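Local structure of putative phosphoglycolate phosphatase (Lactobacillus delbrueckii, 2HI0) at residues L22-Y28 with V96-Y101; F30-R36 with A59-E63. The protein is a putative phosphoglycolate phosphatase of the haloacid dehalogenase superfamily, and probably hydrolyses the phosphate ester of 2-phosphoglycolate. One frame throughout, in Å; residues are numbered along the deposited sequence. Where two conformers were deposited one is given.

Both contacts belong to the helical cap of this HAD-type protein and use the same helix, 19-32. Contact 1 packs its middle turns against helix 87-103, whereas contact 2 joins its C-terminal end and the turn that follows to the last turn of helix 52-63. The centres of the two contacts are about 11 Å apart and they touch directly: CD2 of L26 is 3.9 Å from CB of A59, and CG2 of V96 is 4.0 Å from CG2 of T33. Contact 1 is the one closer to the probable active site, where D10, D12 and D190 bind sodium. The side chain of L22 is about 8 Å from the bound sodium ion. It also touches D12.

Contact 1: L22-Y28 with V96-Y101; sequences LTSALNY and VFKPYY
V96 meets the first segment through CG1, which lies obliquely against the Y28 ring, 3.8 Å from CE2. With chi1 at 178°, the F97 side chain extends away from its own N and brings its ring in beside the 22-28 backbone. The ring edge, at CD1 and CE1, faces the carbonyl O of A25 and the N of L26, the latter 3.5 Å from CE1; CB of A25 also touches CE1, and CD1 of L26 approaches from one side of the ring plane. Y100 forms an offset stack on Y28, with centroids 3.9 Å apart and planes only 13° from parallel. CB of Y28 adds a CH-pi contact over the same Y100 ring, whose edge abuts CB of A25 at 3.7 Å from CD2. A serine in place of Y100 would probably leave one face of the Y28 ring without its stacking partner and open a gap beside A25. Y101 offers a ring face to L22: CD2 sits over it, 3.8 Å from the centroid, while the phenol OH is hydrogen-bonded to K135. The small A25 lets the two backbones approach to 5.4 Å between its CA and that of Y101. The axes of segments 22-28 and 96-101 approach to 8.9 Å at 141°, roughly antiparallel. Their parent helices begin and end the helical insertion between strands 16-17 and 110-111, consistent with a C1-type HAD cap.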
ATOM      1  N   LEU A  22      10.599  -5.961   1.615  1.00  9.35           N
ATOM      2  CA  LEU A  22       9.480  -6.896   1.847  1.00 10.22           C
ATOM      3  C   LEU A  22       9.844  -8.357   1.467  1.00  8.27           C
ATOM      4  O   LEU A  22       9.501  -9.332   2.156  1.00 10.86           O
ATOM      5  CB  LEU A  22       8.211  -6.451   1.076  1.00 12.33           C
ATOM      6  CG  LEU A  22       7.447  -5.266   1.634  1.00 11.89           C
ATOM      7  CD1 LEU A  22       6.435  -4.821   0.563  1.00 10.62           C
ATOM      8  CD2 LEU A  22       6.730  -5.511   2.947  1.00 11.59           C
ATOM      9  N   THR A  23      10.555  -8.460   0.341  1.00 10.26           N
ATOM     10  CA  THR A  23      10.999  -9.737  -0.224  1.00 11.44           C
ATOM     11  C   THR A  23      11.964 -10.410   0.738  1.00 11.80           C
ATOM     12  O   THR A  23      11.809 -11.559   1.074  1.00 11.59           O
ATOM     13  CB  THR A  23      11.625  -9.497  -1.625  1.00 10.08           C
ATOM     14  OG1 THR A  23      10.613  -8.989  -2.507  1.00 10.51           O
ATOM     15  CG2 THR A  23      12.160 -10.786  -2.228  1.00 12.50           C
ATOM     16  N   SER A  24      12.972  -9.666   1.184  1.00 12.34           N
ATOM     17  CA  SER A  24      13.947 -10.190   2.124  0.50 12.55           C
ATOM     18  C   SER A  24      13.276 -10.671   3.419  1.00 10.52           C
ATOM     19  O   SER A  24      13.593 -11.746   3.944  1.00 12.83           O
ATOM     20  CB  SER A  24      14.987  -9.105   2.428  0.50 13.36           C
ATOM     21  OG  SER A  24      15.982  -9.625   3.281  0.50 14.00           O
ATOM     22  N   ALA A  25      12.358  -9.871   3.964  1.00 10.75           N
ATOM     23  CA  ALA A  25      11.684 -10.200   5.210  1.00 11.33           C
ATOM     24  C   ALA A  25      10.750 -11.403   5.029  1.00  9.62           C
ATOM     25  O   ALA A  25      10.668 -12.277   5.896  1.00 10.81           O
ATOM     26  CB  ALA A  25      10.931  -8.995   5.748  1.00  9.75           C
ATOM     27  N   LEU A  26      10.023 -11.471   3.908  1.00  9.40           N
ATOM     28  CA  LEU A  26       9.137 -12.611   3.630  1.00 11.24           C
ATOM     29  C   LEU A  26       9.955 -13.893   3.518  1.00 11.61           C
ATOM     30  O   LEU A  26       9.589 -14.919   4.080  1.00 11.30           O
ATOM     31  CB  LEU A  26       8.223 -12.455   2.370  1.00 13.25           C
ATOM     32  CG  LEU A  26       6.985 -13.392   2.265  1.00 14.73           C
ATOM     33  CD1 LEU A  26       6.041 -13.175   3.437  1.00 17.03           C
ATOM     34  CD2 LEU A  26       6.302 -13.108   0.916  1.00 11.95           C
ATOM     35  N   ASN A  27      11.036 -13.856   2.759  1.00 10.69           N
ATOM     36  CA  ASN A  27      11.874 -15.020   2.606  1.00 10.68           C
ATOM     37  C   ASN A  27      12.501 -15.470   3.925  1.00 11.62           C
ATOM     38  O   ASN A  27      12.534 -16.666   4.227  1.00 13.04           O
ATOM     39  CB  ASN A  27      12.962 -14.814   1.551  1.00 14.41           C
ATOM     40  CG  ASN A  27      12.432 -14.905   0.125  1.00 15.07           C
ATOM     41  OD1 ASN A  27      11.486 -15.640  -0.157  1.00 13.47           O
ATOM     42  ND2 ASN A  27      13.039 -14.134  -0.779  1.00 14.54           N
ATOM     43  N   TYR A  28      12.939 -14.500   4.746  1.00 11.16           N
ATOM     44  CA  TYR A  28      13.418 -14.801   6.108  1.00 12.36           C
ATOM     45  C   TYR A  28      12.387 -15.573   6.947  1.00  9.77           C
ATOM     46  O   TYR A  28      12.691 -16.598   7.548  1.00 13.78           O
ATOM     47  CB  TYR A  28      13.850 -13.525   6.832  1.00 11.92           C
ATOM     48  CG  TYR A  28      14.355 -13.787   8.259  1.00 10.83           C
ATOM     49  CD1 TYR A  28      15.693 -14.093   8.497  1.00 13.19           C
ATOM     50  CD2 TYR A  28      13.512 -13.682   9.318  1.00 11.37           C
ATOM     51  CE1 TYR A  28      16.135 -14.331   9.776  1.00 13.72           C
ATOM     52  CE2 TYR A  28      13.932 -13.937  10.599  1.00 15.36           C
ATOM     53  CZ  TYR A  28      15.262 -14.253  10.824  1.00 18.72           C
ATOM     54  OH  TYR A  28      15.725 -14.469  12.100  1.00 19.41           O
ATOM     55  N   VAL A  96       6.880 -14.347  12.958  1.00 13.43           N
ATOM     56  CA  VAL A  96       8.253 -14.028  12.579  1.00 11.30           C
ATOM     57  C   VAL A  96       8.302 -12.806  11.676  1.00 11.04           C
ATOM     58  O   VAL A  96       9.072 -11.897  11.903  1.00 13.03           O
ATOM     59  CB  VAL A  96       8.933 -15.233  11.860  1.00 11.75           C
ATOM     60  CG1 VAL A  96      10.395 -14.894  11.446  1.00 13.29           C
ATOM     61  CG2 VAL A  96       8.812 -16.508  12.762  1.00 11.53           C
ATOM     62  N   PHE A  97       7.463 -12.788  10.645  1.00 12.75           N
ATOM     63  CA  PHE A  97       7.519 -11.709   9.649  1.00 13.56           C
ATOM     64  C   PHE A  97       7.290 -10.278  10.200  1.00 11.66           C
ATOM     65  O   PHE A  97       8.020  -9.322   9.831  1.00 13.61           O
ATOM     66  CB  PHE A  97       6.490 -11.950   8.564  1.00 12.12           C
ATOM     67  CG  PHE A  97       6.454 -10.862   7.517  1.00 12.91           C
ATOM     68  CD1 PHE A  97       7.396 -10.822   6.485  1.00 12.97           C
ATOM     69  CD2 PHE A  97       5.489  -9.893   7.566  1.00 20.40           C
ATOM     70  CE1 PHE A  97       7.364  -9.796   5.551  1.00 10.26           C
ATOM     71  CE2 PHE A  97       5.483  -8.862   6.645  1.00 17.37           C
ATOM     72  CZ  PHE A  97       6.408  -8.820   5.627  1.00 16.47           C
ATOM     73  N   LYS A  98       6.252 -10.110  11.026  1.00 14.38           N
ATOM     74  CA  LYS A  98       5.894  -8.748  11.449  1.00 14.81           C
ATOM     75  C   LYS A  98       7.036  -8.035  12.194  1.00 13.69           C
ATOM     76  O   LYS A  98       7.471  -6.959  11.815  1.00 15.40           O
ATOM     77  CB  LYS A  98       4.590  -8.766  12.245  1.00 16.00           C
ATOM     78  CG  LYS A  98       3.406  -9.090  11.346  1.00 16.99           C
ATOM     79  CD  LYS A  98       2.041  -8.828  12.001  1.00 20.98           C
ATOM     80  CE  LYS A  98       1.950  -7.437  12.651  1.00 30.05           C
ATOM     81  NZ  LYS A  98       0.534  -7.016  12.894  1.00 38.66           N
ATOM     82  N   PRO A  99       7.568  -8.646  13.237  1.00 14.04           N
ATOM     83  CA  PRO A  99       8.680  -7.989  13.931  1.00 13.98           C
ATOM     84  C   PRO A  99       9.959  -7.907  13.098  1.00 12.75           C
ATOM     85  O   PRO A  99      10.668  -6.872  13.115  1.00 15.85           O
ATOM     86  CB  PRO A  99       8.907  -8.859  15.163  1.00 14.34           C
ATOM     87  CG  PRO A  99       8.256 -10.146  14.847  1.00 17.77           C
ATOM     88  CD  PRO A  99       7.152  -9.902  13.894  1.00 14.76           C
ATOM     89  N   TYR A 100      10.212  -8.951  12.310  1.00 14.15           N
ATOM     90  CA  TYR A 100      11.417  -8.907  11.467  1.00 13.74           C
ATOM     91  C   TYR A 100      11.354  -7.752  10.489  1.00 12.80           C
ATOM     92  O   TYR A 100      12.279  -6.946  10.381  1.00 12.46           O
ATOM     93  CB  TYR A 100      11.625 -10.206  10.739  1.00 13.97           C
ATOM     94  CG  TYR A 100      12.942 -10.200  10.005  1.00  9.56           C
ATOM     95  CD1 TYR A 100      14.105 -10.621  10.659  1.00 11.24           C
ATOM     96  CD2 TYR A 100      13.042  -9.737   8.679  1.00 12.40           C
ATOM     97  CE1 TYR A 100      15.338 -10.618   9.982  1.00 11.89           C
ATOM     98  CE2 TYR A 100      14.248  -9.727   8.008  1.00 13.00           C
ATOM     99  CZ  TYR A 100      15.396 -10.161   8.663  1.00 11.39           C
ATOM    100  OH  TYR A 100      16.609 -10.148   7.972  1.00 17.71           O
ATOM    101  N   TYR A 101      10.239  -7.674   9.766  1.00 13.17           N
ATOM    102  CA  TYR A 101      10.038  -6.577   8.832  1.00 12.10           C
ATOM    103  C   TYR A 101      10.144  -5.186   9.514  1.00 13.15           C
ATOM    104  O   TYR A 101      10.858  -4.292   9.009  1.00 14.04           O
ATOM    105  CB  TYR A 101       8.720  -6.743   8.070  1.00 11.98           C
ATOM    106  CG  TYR A 101       8.548  -5.583   7.117  1.00 10.67           C
ATOM    107  CD1 TYR A 101       9.389  -5.420   6.038  1.00  9.55           C
ATOM    108  CD2 TYR A 101       7.562  -4.666   7.303  1.00 16.44           C
ATOM    109  CE1 TYR A 101       9.243  -4.359   5.172  1.00 11.91           C
ATOM    110  CE2 TYR A 101       7.407  -3.605   6.454  1.00 11.88           C
ATOM    111  CZ  TYR A 101       8.249  -3.439   5.386  1.00 11.47           C
ATOM    112  OH  TYR A 101       8.092  -2.345   4.556  1.00 14.07           O
TER

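Contact 2: F30-R36 with A59-E63; sequences FEQTGHR and ALAYE. With EDO (1,2-ethanediol), chain H.
H35 and R36 both hydrogen-bond to the carboxylate of E63. ND1 of H35 donates to the syn lone pair of OE1 of E63 at 2.7 Å; the bond is bent, 138° at the hydrogen, and OE1 is tilted from the imidazole plane. The backbone N of R36 reaches OE2 of E63 at 2.8 Å from above the carboxylate plane, in a straighter bond of 164°. The E63 side chain is extended (chi1 177°), which carries its carboxylate out from helix 52-63 to these donors. Two bonds from adjacent residues thus fix the rotation of the carboxylate, and the second nitrogen of H35, NE2, is engaged by E89 of helix 87-103. Beneath these polar groups, CD2 of L60 lies over one face of the imidazole, 3.7 Å from its centroid, and also touches the F30 ring, whose CZ presses on CB of A59 at 3.4 Å.

The turn that presents H35 is a Schellman motif closing helix 19-32, with G34 at positive phi as its C' residue: H35 N bonds to F30 O, and G34 N to E31 O. F30 O accepts from T33 N as well, while the hydroxyl of T33 bonds to the carbonyl of A29. On the same helix, OE1 of E31 accepts from O1 of a 1,2-ethanediol, probably from the crystallisation liquor, at 2.6 Å. In the conformer of R36 described, one of two, the side chain runs past E63 in the opposite direction; NE forms a salt bridge with D38, and NH1 appears to donate to a water that bridges to the carbonyl O of E63.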
ATOM      1  N   PHE A  30       9.597 -17.171   6.005  1.00 10.67           N
ATOM      2  CA  PHE A  30       9.327 -18.460   5.373  1.00 12.17           C
ATOM      3  C   PHE A  30      10.416 -19.465   5.720  1.00 12.11           C
ATOM      4  O   PHE A  30      10.155 -20.576   6.137  1.00 12.87           O
ATOM      5  CB  PHE A  30       9.157 -18.331   3.843  1.00 12.25           C
ATOM      6  CG  PHE A  30       7.682 -18.174   3.413  1.00 15.48           C
ATOM      7  CD1 PHE A  30       6.942 -17.150   3.938  1.00 14.50           C
ATOM      8  CD2 PHE A  30       7.047 -19.087   2.567  1.00 16.54           C
ATOM      9  CE1 PHE A  30       5.623 -16.951   3.635  1.00 17.75           C
ATOM     10  CE2 PHE A  30       5.692 -18.911   2.264  1.00 20.57           C
ATOM     11  CZ  PHE A  30       4.991 -17.837   2.809  1.00 16.16           C
ATOM     12  N   GLU A  31      11.658 -19.053   5.562  1.00 12.08           N
ATOM     13  CA  GLU A  31      12.760 -19.966   5.878  1.00 11.72           C
ATOM     14  C   GLU A  31      12.721 -20.394   7.364  1.00 10.51           C
ATOM     15  O   GLU A  31      12.908 -21.583   7.687  1.00 13.57           O
ATOM     16  CB  GLU A  31      14.096 -19.271   5.582  1.00 13.17           C
ATOM     17  CG  GLU A  31      15.317 -20.127   5.897  1.00 15.78           C
ATOM     18  CD  GLU A  31      16.635 -19.509   5.465  1.00 14.58           C
ATOM     19  OE1 GLU A  31      16.931 -18.345   5.825  1.00 16.13           O
ATOM     20  OE2 GLU A  31      17.391 -20.265   4.805  1.00 16.97           O
ATOM     21  N   GLN A  32      12.510 -19.412   8.257  1.00 12.79           N
ATOM     22  CA  GLN A  32      12.424 -19.697   9.679  1.00 12.23           C
ATOM     23  C   GLN A  32      11.309 -20.672  10.084  1.00 13.76           C
ATOM     24  O   GLN A  32      11.372 -21.293  11.131  1.00 15.43           O
ATOM     25  CB  GLN A  32      12.280 -18.424  10.526  1.00 13.86           C
ATOM     26  CG  GLN A  32      13.526 -17.600  10.565  1.00 20.82           C
ATOM     27  CD  GLN A  32      14.645 -18.277  11.297  1.00 17.54           C
ATOM     28  OE1 GLN A  32      14.454 -18.737  12.433  1.00 18.49           O
ATOM     29  NE2 GLN A  32      15.832 -18.353  10.673  1.00 15.15           N
ATOM     30  N   THR A  33      10.270 -20.749   9.267  1.00 10.62           N
ATOM     31  CA  THR A  33       9.117 -21.596   9.527  1.00 11.11           C
ATOM     32  C   THR A  33       9.052 -22.842   8.610  1.00 12.35           C
ATOM     33  O   THR A  33       8.048 -23.559   8.583  1.00 12.54           O
ATOM     34  CB  THR A  33       7.838 -20.768   9.476  1.00 12.03           C
ATOM     35  OG1 THR A  33       7.736 -20.102   8.210  1.00 11.25           O
ATOM     36  CG2 THR A  33       7.778 -19.755  10.606  1.00 15.87           C
ATOM     37  N   GLY A  34      10.155 -23.140   7.930  1.00 11.35           N
ATOM     38  CA  GLY A  34      10.273 -24.390   7.195  1.00 12.07           C
ATOM     39  C   GLY A  34       9.731 -24.401   5.779  1.00 13.49           C
ATOM     40  O   GLY A  34       9.576 -25.489   5.186  1.00 17.20           O
ATOM     41  N   HIS A  35       9.494 -23.227   5.200  1.00 13.41           N
ATOM     42  CA  HIS A  35       8.889 -23.108   3.871  1.00 13.89           C
ATOM     43  C   HIS A  35       9.953 -22.776   2.831  1.00 17.77           C
ATOM     44  O   HIS A  35      11.077 -22.469   3.194  1.00 17.70           O
ATOM     45  CB  HIS A  35       7.828 -22.029   3.853  1.00 14.86           C
ATOM     46  CG  HIS A  35       6.617 -22.402   4.632  1.00 16.77           C
ATOM     47  ND1 HIS A  35       5.620 -23.184   4.094  1.00 16.14           N
ATOM     48  CD2 HIS A  35       6.277 -22.186   5.924  1.00 19.30           C
ATOM     49  CE1 HIS A  35       4.688 -23.395   5.006  1.00 15.83           C
ATOM     50  NE2 HIS A  35       5.067 -22.819   6.133  1.00 16.51           N
ATOM     51  N   ARG A  36       9.608 -22.904   1.548  1.00 18.89           N
ATOM     52  CA  ARG A  36      10.383 -22.390   0.412  0.50 19.92           C
ATOM     53  C   ARG A  36      10.641 -20.919   0.673  1.00 18.03           C
ATOM     54  O   ARG A  36       9.759 -20.232   1.196  1.00 16.46           O
ATOM     55  CB  ARG A  36       9.591 -22.572  -0.920  0.50 20.05           C
ATOM     56  CG  ARG A  36       9.213 -21.297  -1.706  0.50 20.70           C
ATOM     57  CD  ARG A  36       8.385 -21.601  -2.959  0.50 14.29           C
ATOM     58  NE  ARG A  36       8.738 -20.717  -4.077  0.50 22.14           N
ATOM     59  CZ  ARG A  36       8.106 -20.663  -5.252  0.50 23.55           C
ATOM     60  NH1 ARG A  36       7.043 -21.402  -5.507  0.50 21.17           N
ATOM     61  NH2 ARG A  36       8.538 -19.827  -6.188  0.50 23.04           N
ATOM     62  N   ALA A  59       1.175 -15.944  -0.430  1.00 10.16           N
ATOM     63  CA  ALA A  59       2.532 -16.526  -0.567  1.00 10.97           C
ATOM     64  C   ALA A  59       2.532 -18.028  -0.299  1.00 10.96           C
ATOM     65  O   ALA A  59       3.166 -18.780  -1.031  1.00 11.15           O
ATOM     66  CB  ALA A  59       3.562 -15.836   0.389  1.00 13.62           C
ATOM     67  N   LEU A  60       1.776 -18.454   0.697  1.00 11.38           N
ATOM     68  CA  LEU A  60       1.632 -19.878   0.997  1.00 11.10           C
ATOM     69  C   LEU A  60       0.925 -20.608  -0.150  1.00  9.98           C
ATOM     70  O   LEU A  60       1.295 -21.720  -0.495  1.00 12.22           O
ATOM     71  CB  LEU A  60       0.905 -20.105   2.332  1.00 11.03           C
ATOM     72  CG  LEU A  60       1.660 -19.760   3.609  1.00  8.94           C
ATOM     73  CD1 LEU A  60       0.734 -19.794   4.857  1.00 12.59           C
ATOM     74  CD2 LEU A  60       2.862 -20.752   3.800  1.00 11.93           C
ATOM     75  N   ALA A  61      -0.093 -19.980  -0.735  1.00  8.42           N
ATOM     76  CA  ALA A  61      -0.811 -20.608  -1.867  1.00  9.25           C
ATOM     77  C   ALA A  61       0.114 -20.720  -3.072  1.00 11.25           C
ATOM     78  O   ALA A  61       0.112 -21.738  -3.778  1.00 11.96           O
ATOM     79  CB  ALA A  61      -2.037 -19.755  -2.231  1.00 11.07           C
ATOM     80  N   TYR A  62       0.902 -19.672  -3.300  1.00 10.96           N
ATOM     81  CA  TYR A  62       1.851 -19.689  -4.399  1.00 10.14           C
ATOM     82  C   TYR A  62       2.893 -20.794  -4.182  1.00  9.65           C
ATOM     83  O   TYR A  62       3.199 -21.564  -5.133  1.00 11.25           O
ATOM     84  CB  TYR A  62       2.501 -18.315  -4.545  1.00 12.59           C
ATOM     85  CG  TYR A  62       3.179 -18.155  -5.850  1.00 11.94           C
ATOM     86  CD1 TYR A  62       2.428 -18.049  -7.008  1.00 16.91           C
ATOM     87  CD2 TYR A  62       4.568 -18.097  -5.937  1.00 15.70           C
ATOM     88  CE1 TYR A  62       3.036 -17.878  -8.255  1.00 13.84           C
ATOM     89  CE2 TYR A  62       5.195 -17.925  -7.183  1.00 14.95           C
ATOM     90  CZ  TYR A  62       4.405 -17.840  -8.345  1.00 16.59           C
ATOM     91  OH  TYR A  62       4.978 -17.690  -9.589  1.00 26.56           O
ATOM     92  N   GLU A  63       3.407 -20.937  -2.961  1.00 11.05           N
ATOM     93  CA  GLU A  63       4.324 -22.045  -2.658  1.00  9.19           C
ATOM     94  C   GLU A  63       3.656 -23.402  -2.998  1.00 10.37           C
ATOM     95  O   GLU A  63       4.301 -24.321  -3.510  1.00 14.71           O
ATOM     96  CB  GLU A  63       4.747 -22.061  -1.194  1.00 12.03           C
ATOM     97  CG  GLU A  63       5.645 -23.227  -0.817  1.00 13.34           C
ATOM     98  CD  GLU A  63       5.909 -23.336   0.692  1.00 18.72           C
ATOM     99  OE1 GLU A  63       5.015 -22.994   1.518  1.00 16.13           O
ATOM    100  OE2 GLU A  63       7.008 -23.821   1.041  1.00 17.24           O
TER
HETATM  101  C1  EDO H 245      15.987 -16.524   3.383  1.00 23.42           C
HETATM  102  O1  EDO H 245      17.116 -16.268   4.200  1.00 21.22           O
HETATM  103  C2  EDO H 245      16.426 -16.314   1.936  1.00 18.89           C
HETATM  104  O2  EDO H 245      17.386 -17.279   1.486  1.00 27.13           O
HETATM  105  O   HOH W   1       6.867 -24.021  -4.529  1.00 30.23           O